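Local coordinates for protein oligoribonuclease (Colwellia psychrerythraea, PDB 6A4D) that probably degrades short RNA oligonucleotides as a 3'-to-5' exoribonuclease of the RNase H-like exonuclease family, at residues L16-V27 and Q114-Y122. The protein carries 1 engineered substitution. Residues are numbered along the deposited sequence; the frame is centred on the assembly and turned at random.
Sequences LEMTGLEPVEDV and QDRRFINKY. With 9RC (5'-O-[(S)-hydroxy(4-nitrophenoxy)phosphoryl]thymidine), chain D; 9RC (5'-O-[(S)-hydroxy(4-nitrophenoxy)phosphoryl]thymidine), chain C.
L16 meets helix 114-122 at D115 and I119. Its N donates a weak, bent bond to D115 OD2 (3.1 Å), while CD1 rests on I119 CD1. M18 lies over one face of the F118 ring. Its CG stands over the ring centre, 3.6 Å from the centroid, in a CH-pi contact. Bends at chi2 (85°) and chi3 (138°) bring SD above the same face in a longer Met-aromatic contact and CE against F118 CD1. L21 O accepts Q114 NE2 at 2.9 Å, close to the plane of the Q114 side-chain amide, though tilted from the L21 carbonyl plane. Q114 OE1 takes R117 NH1 (2.8 Å) in the guanidinium plane, so both ends of the amide are used. A leucine in place of Q114 would probably leave L21 O without this donor and R117 freer to turn. E22 OE2 forms a salt bridge with R117 NH2 (3.3 Å), its hydrogen bond weak, at the guanidinium edge. P23 packs CD over a guanidinium face and CG over the F118 face opposite M18. P23 O also receives K121 NZ at 3.0 Å. D26 O accepts Y122 OH at 2.6 Å, from above the carbonyl plane. The arrangement fits the RNase H-like exonuclease fold: a helix covers the end of the central strand and its following loop. E17 and M18 bind the sugar hydroxyl OAK of one nucleotide analogue in what is probably the active site, and L21 lies between two analogues.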
loop_
_atom_site.group_PDB
_atom_site.type_symbol
_atom_site.label_atom_id
_atom_site.label_comp_id
_atom_site.label_asym_id
_atom_site.label_seq_id
_atom_site.Cartn_x
_atom_site.Cartn_y
_atom_site.Cartn_z
ATOM N N LEU A 16 13.812 -0.582 -1.163
ATOM C CA LEU A 16 14.411 0.144 -2.273
ATOM C C LEU A 16 14.926 1.482 -1.782
ATOM O O LEU A 16 14.370 2.078 -0.866
ATOM C CB LEU A 16 13.359 0.461 -3.338
ATOM C CG LEU A 16 12.760 -0.632 -4.218
ATOM C CD1 LEU A 16 12.036 -0.049 -5.427
ATOM C CD2 LEU A 16 13.772 -1.623 -4.711
ATOM N N GLU A 17 15.979 1.978 -2.420
ATOM C CA GLU A 17 16.345 3.385 -2.297
ATOM C C GLU A 17 16.112 3.983 -3.671
ATOM O O GLU A 17 16.270 3.288 -4.694
ATOM C CB GLU A 17 17.783 3.549 -1.821
ATOM C CG GLU A 17 18.137 2.903 -0.473
ATOM C CD GLU A 17 17.089 3.147 0.603
ATOM O OE1 GLU A 17 16.686 4.316 0.782
ATOM O OE2 GLU A 17 16.617 2.166 1.234
ATOM N N MET A 18 15.688 5.242 -3.682
ATOM C CA MET A 18 15.409 5.971 -4.901
ATOM C C MET A 18 16.072 7.376 -4.829
ATOM O O MET A 18 16.707 7.722 -3.843
ATOM C CB MET A 18 13.915 6.112 -5.027
ATOM C CG MET A 18 13.149 4.820 -4.937
ATOM S SD MET A 18 12.734 4.253 -3.264
ATOM C CE MET A 18 11.059 3.713 -3.529
ATOM N N THR A 19 15.882 8.184 -5.861
ATOM C CA THR A 19 16.450 9.548 -5.933
ATOM C C THR A 19 15.453 10.548 -5.453
ATOM O O THR A 19 15.708 11.756 -5.488
ATOM C CB THR A 19 16.828 9.975 -7.392
ATOM O OG1 THR A 19 15.718 9.726 -8.278
ATOM C CG2 THR A 19 17.994 9.222 -7.842
ATOM N N GLY A 20 14.291 10.079 -5.054
ATOM C CA GLY A 20 13.278 10.952 -4.482
ATOM C C GLY A 20 12.012 10.193 -4.305
ATOM O O GLY A 20 12.000 8.959 -4.486
ATOM N N LEU A 21 10.954 10.946 -4.004
ATOM C CA LEU A 21 9.621 10.430 -3.714
ATOM C C LEU A 21 8.686 10.227 -4.891
ATOM O O LEU A 21 7.636 9.609 -4.733
ATOM C CB LEU A 21 8.903 11.357 -2.726
ATOM C CG LEU A 21 9.244 11.279 -1.238
ATOM C CD1 LEU A 21 9.256 9.874 -0.611
ATOM C CD2 LEU A 21 10.586 11.916 -1.033
ATOM N N GLU A 22 9.023 10.762 -6.054
ATOM C CA GLU A 22 8.088 10.831 -7.168
ATOM C C GLU A 22 8.546 9.944 -8.336
ATOM O O GLU A 22 9.538 10.242 -8.997
ATOM C CB GLU A 22 7.875 12.289 -7.575
ATOM C CG GLU A 22 6.595 12.892 -6.999
ATOM C CD GLU A 22 5.342 12.081 -7.394
ATOM O OE1 GLU A 22 5.352 11.493 -8.532
ATOM O OE2 GLU A 22 4.379 11.987 -6.559
ATOM N N PRO A 23 7.830 8.837 -8.589
ATOM C CA PRO A 23 8.323 7.945 -9.628
ATOM C C PRO A 23 8.314 8.559 -11.023
ATOM O O PRO A 23 9.088 8.121 -11.884
ATOM C CB PRO A 23 7.333 6.788 -9.592
ATOM C CG PRO A 23 6.681 6.853 -8.268
ATOM C CD PRO A 23 6.618 8.302 -7.945
ATOM N N VAL A 24 7.436 9.544 -11.235
ATOM C CA VAL A 24 7.359 10.273 -12.502
ATOM C C VAL A 24 8.765 10.764 -12.920
ATOM O O VAL A 24 9.195 10.480 -14.033
ATOM C CB VAL A 24 6.286 11.384 -12.462
ATOM C CG1 VAL A 24 6.336 12.260 -13.709
ATOM C CG2 VAL A 24 4.886 10.761 -12.337
ATOM N N GLU A 25 9.508 11.354 -11.986
ATOM C CA GLU A 25 10.859 11.894 -12.237
ATOM C C GLU A 25 11.993 11.060 -11.691
ATOM O O GLU A 25 13.079 11.122 -12.242
ATOM C CB GLU A 25 11.032 13.271 -11.555
ATOM C CG GLU A 25 9.831 14.206 -11.572
ATOM C CD GLU A 25 9.372 14.560 -12.978
ATOM O OE1 GLU A 25 9.995 14.108 -13.963
ATOM O OE2 GLU A 25 8.383 15.315 -13.099
ATOM N N ASP A 26 11.777 10.374 -10.566
ATOM C CA ASP A 26 12.831 9.631 -9.845
ATOM C C ASP A 26 12.985 8.181 -10.250
ATOM O O ASP A 26 12.070 7.564 -10.710
ATOM C CB ASP A 26 12.561 9.699 -8.320
ATOM C CG ASP A 26 12.552 11.115 -7.814
ATOM O OD1 ASP A 26 13.405 11.895 -8.310
ATOM O OD2 ASP A 26 11.674 11.487 -7.004
ATOM N N VAL A 27 14.170 7.664 -9.995
ATOM C CA VAL A 27 14.650 6.364 -10.445
ATOM C C VAL A 27 15.187 5.590 -9.251
ATOM O O VAL A 27 15.404 6.154 -8.177
ATOM C CB VAL A 27 15.799 6.489 -11.492
ATOM C CG1 VAL A 27 15.281 7.120 -12.747
ATOM C CG2 VAL A 27 16.978 7.275 -10.974
ATOM N N GLN A 114 4.686 2.424 -1.462
ATOM C CA GLN A 114 5.506 3.426 -2.083
ATOM C C GLN A 114 6.536 2.779 -2.957
ATOM O O GLN A 114 6.750 3.222 -4.097
ATOM C CB GLN A 114 6.175 4.325 -1.060
ATOM C CG GLN A 114 7.168 5.338 -1.627
ATOM C CD GLN A 114 6.552 6.433 -2.523
ATOM O OE1 GLN A 114 5.338 6.605 -2.625
ATOM N NE2 GLN A 114 7.398 7.189 -3.121
ATOM N N ASP A 115 7.195 1.741 -2.447
ATOM C CA ASP A 115 8.197 1.013 -3.266
ATOM C C ASP A 115 7.529 0.370 -4.497
ATOM O O ASP A 115 8.142 0.286 -5.534
ATOM C CB ASP A 115 8.888 -0.120 -2.504
ATOM C CG ASP A 115 9.574 0.328 -1.195
ATOM O OD1 ASP A 115 8.870 0.813 -0.274
ATOM O OD2 ASP A 115 10.801 0.084 -1.065
ATOM N N ARG A 116 6.291 -0.099 -4.358
ATOM C CA ARG A 116 5.634 -0.837 -5.423
ATOM C C ARG A 116 5.331 0.075 -6.607
ATOM O O ARG A 116 5.271 -0.384 -7.738
ATOM C CB ARG A 116 4.370 -1.493 -4.867
ATOM C CG ARG A 116 3.461 -2.210 -5.840
ATOM C CD ARG A 116 2.576 -3.182 -5.055
ATOM N NE ARG A 116 2.301 -4.300 -5.911
ATOM C CZ ARG A 116 2.048 -5.538 -5.558
ATOM N NH1 ARG A 116 1.939 -5.917 -4.297
ATOM N NH2 ARG A 116 1.810 -6.391 -6.528
ATOM N N ARG A 117 5.178 1.355 -6.341
ATOM C CA ARG A 117 5.106 2.370 -7.399
ATOM C C ARG A 117 6.318 2.392 -8.340
ATOM O O ARG A 117 6.169 2.530 -9.566
ATOM C CB ARG A 117 4.990 3.762 -6.804
ATOM C CG ARG A 117 3.688 4.056 -6.127
ATOM C CD ARG A 117 3.771 5.397 -5.384
ATOM N NE ARG A 117 3.545 6.568 -6.262
ATOM C CZ ARG A 117 3.885 7.822 -5.969
ATOM N NH1 ARG A 117 4.529 8.124 -4.838
ATOM N NH2 ARG A 117 3.608 8.784 -6.838
ATOM N N PHE A 118 7.520 2.352 -7.768
ATOM C CA PHE A 118 8.709 2.375 -8.572
ATOM C C PHE A 118 8.866 0.978 -9.202
ATOM O O PHE A 118 9.333 0.860 -10.335
ATOM C CB PHE A 118 9.950 2.676 -7.737
ATOM C CG PHE A 118 10.095 4.112 -7.349
ATOM C CD1 PHE A 118 9.338 4.656 -6.296
ATOM C CD2 PHE A 118 11.037 4.922 -7.973
ATOM C CE1 PHE A 118 9.479 6.003 -5.933
ATOM C CE2 PHE A 118 11.202 6.272 -7.598
ATOM C CZ PHE A 118 10.428 6.803 -6.570
ATOM N N ILE A 119 8.536 -0.093 -8.446
ATOM C CA ILE A 119 8.692 -1.452 -8.975
ATOM C C ILE A 119 7.779 -1.584 -10.194
ATOM O O ILE A 119 8.190 -2.086 -11.247
ATOM C CB ILE A 119 8.345 -2.537 -7.940
ATOM C CG1 ILE A 119 9.340 -2.536 -6.782
ATOM C CG2 ILE A 119 8.287 -3.930 -8.577
ATOM C CD1 ILE A 119 10.611 -3.261 -7.019
ATOM N N ASN A 120 6.554 -1.110 -10.045
ATOM C CA ASN A 120 5.582 -1.173 -11.106
ATOM C C ASN A 120 6.043 -0.396 -12.342
ATOM O O ASN A 120 6.001 -0.936 -13.401
ATOM C CB ASN A 120 4.191 -0.680 -10.656
ATOM C CG ASN A 120 3.246 -0.394 -11.831
ATOM O OD1 ASN A 120 3.415 0.598 -12.564
ATOM N ND2 ASN A 120 2.264 -1.249 -12.014
ATOM N N LYS A 121 6.441 0.862 -12.214
ATOM C CA LYS A 121 7.013 1.609 -13.392
ATOM C C LYS A 121 8.244 0.984 -14.046
ATOM O O LYS A 121 8.269 0.785 -15.248
ATOM C CB LYS A 121 7.355 3.032 -13.005
ATOM C CG LYS A 121 7.684 3.914 -14.182
ATOM C CD LYS A 121 7.693 5.375 -13.792
ATOM C CE LYS A 121 8.335 6.194 -14.902
ATOM N NZ LYS A 121 8.210 7.665 -14.685
ATOM N N TYR A 122 9.266 0.693 -13.257
ATOM C CA TYR A 122 10.587 0.388 -13.751
ATOM C C TYR A 122 10.987 -1.075 -13.801
ATOM O O TYR A 122 12.000 -1.398 -14.433
ATOM C CB TYR A 122 11.613 1.097 -12.882
ATOM C CG TYR A 122 11.529 2.614 -12.919
ATOM C CD1 TYR A 122 11.888 3.312 -14.080
ATOM C CD2 TYR A 122 11.085 3.346 -11.812
ATOM C CE1 TYR A 122 11.844 4.693 -14.135
ATOM C CE2 TYR A 122 11.018 4.730 -11.870
ATOM C CZ TYR A 122 11.417 5.399 -13.033
ATOM O OH TYR A 122 11.379 6.765 -13.108
HETATM O OAJ 9RC D . 13.667 11.717 -0.935
HETATM C CAE 9RC D . 13.347 11.300 0.177
HETATM N NAI 9RC D . 13.225 12.213 1.230
HETATM C CAL 9RC D . 12.869 11.802 2.501
HETATM O OAS 9RC D . 12.811 12.640 3.392
HETATM C CAT 9RC D . 12.610 10.463 2.750
HETATM C CAU 9RC D . 12.251 10.037 4.042
HETATM C CAF 9RC D . 12.715 9.578 1.689
HETATM N NAB 9RC D . 13.084 9.997 0.389
HETATM C CAA 9RC D . 13.199 9.027 -0.761
HETATM O OAC 9RC D . 12.526 7.805 -0.439
HETATM C CAD 9RC D . 14.628 8.629 -1.063
HETATM C CAH 9RC D . 14.764 7.339 -0.312
HETATM O OAK 9RC D . 15.717 6.462 -0.881
HETATM C CAG 9RC D . 13.450 6.722 -0.517
HETATM C CAR 9RC D . 13.196 5.597 0.553
HETATM O OAQ 9RC D . 13.087 6.082 1.936
HETATM P PAP 9RC D . 14.015 5.460 3.168
HETATM O OAO 9RC D . 13.660 4.039 3.484
HETATM O OAN 9RC D . 15.493 5.617 2.591
HETATM O OAM 9RC D . 14.029 6.423 4.453
HETATM C CAV 9RC D . 13.416 6.259 5.664
HETATM C CAW 9RC D . 13.182 7.452 6.356
HETATM C CAY 9RC D . 12.578 7.440 7.605
HETATM C CBA 9RC D . 12.195 6.220 8.169
HETATM N NBB 9RC D . 11.623 6.249 9.371
HETATM O OBD 9RC D . 10.143 6.145 9.482
HETATM O OBC 9RC D . 12.522 6.453 10.559
HETATM C CAZ 9RC D . 12.428 5.005 7.493
HETATM C CAX 9RC D . 13.041 5.020 6.238
HETATM O OAJ 9RC C . 6.634 7.852 0.918
HETATM C CAE 9RC C . 6.956 8.709 1.744
HETATM N NAI 9RC C . 6.410 9.979 1.649
HETATM C CAL 9RC C . 6.755 10.967 2.581
HETATM O OAS 9RC C . 6.243 12.085 2.450
HETATM C CAT 9RC C . 7.643 10.668 3.626
HETATM C CAU 9RC C . 8.002 11.625 4.589
HETATM C CAF 9RC C . 8.181 9.395 3.686
HETATM N NAB 9RC C . 7.818 8.423 2.727
HETATM C CAA 9RC C . 8.377 7.069 2.748
HETATM O OAC 9RC C . 7.863 6.314 3.813
HETATM C CAD 9RC C . 9.860 7.132 3.014
HETATM C CAH 9RC C . 10.138 5.718 3.333
HETATM O OAK 9RC C . 10.460 5.078 2.127
HETATM C CAG 9RC C . 8.805 5.227 3.874
HETATM C CAR 9RC C . 8.979 4.931 5.326
HETATM O OAQ 9RC C . 7.678 4.657 5.823
HETATM P PAP 9RC C . 7.503 4.343 7.360
HETATM O OAO 9RC C . 5.979 3.855 7.475
HETATM O OAN 9RC C . 7.582 5.647 8.057
HETATM O OAM 9RC C . 8.673 3.322 7.549
HETATM C CAV 9RC C . 9.303 2.565 8.530
HETATM C CAW 9RC C . 10.390 1.697 8.147
HETATM C CAY 9RC C . 11.043 0.848 9.112
HETATM C CBA 9RC C . 10.638 0.871 10.483
HETATM N NBB 9RC C . 11.157 0.118 11.525
HETATM O OBD 9RC C . 11.489 0.755 12.988
HETATM O OBC 9RC C . 11.266 -1.245 11.360
HETATM C CAZ 9RC C . 9.588 1.739 10.800
HETATM C CAX 9RC C . 8.910 2.572 9.879
HETATM O O HOH W 1 10.356 7.209 -2.872
HETATM O O HOH W 2 5.658 10.393 -3.156
HETATM O O HOH W 3 10.321 8.718 -15.994
#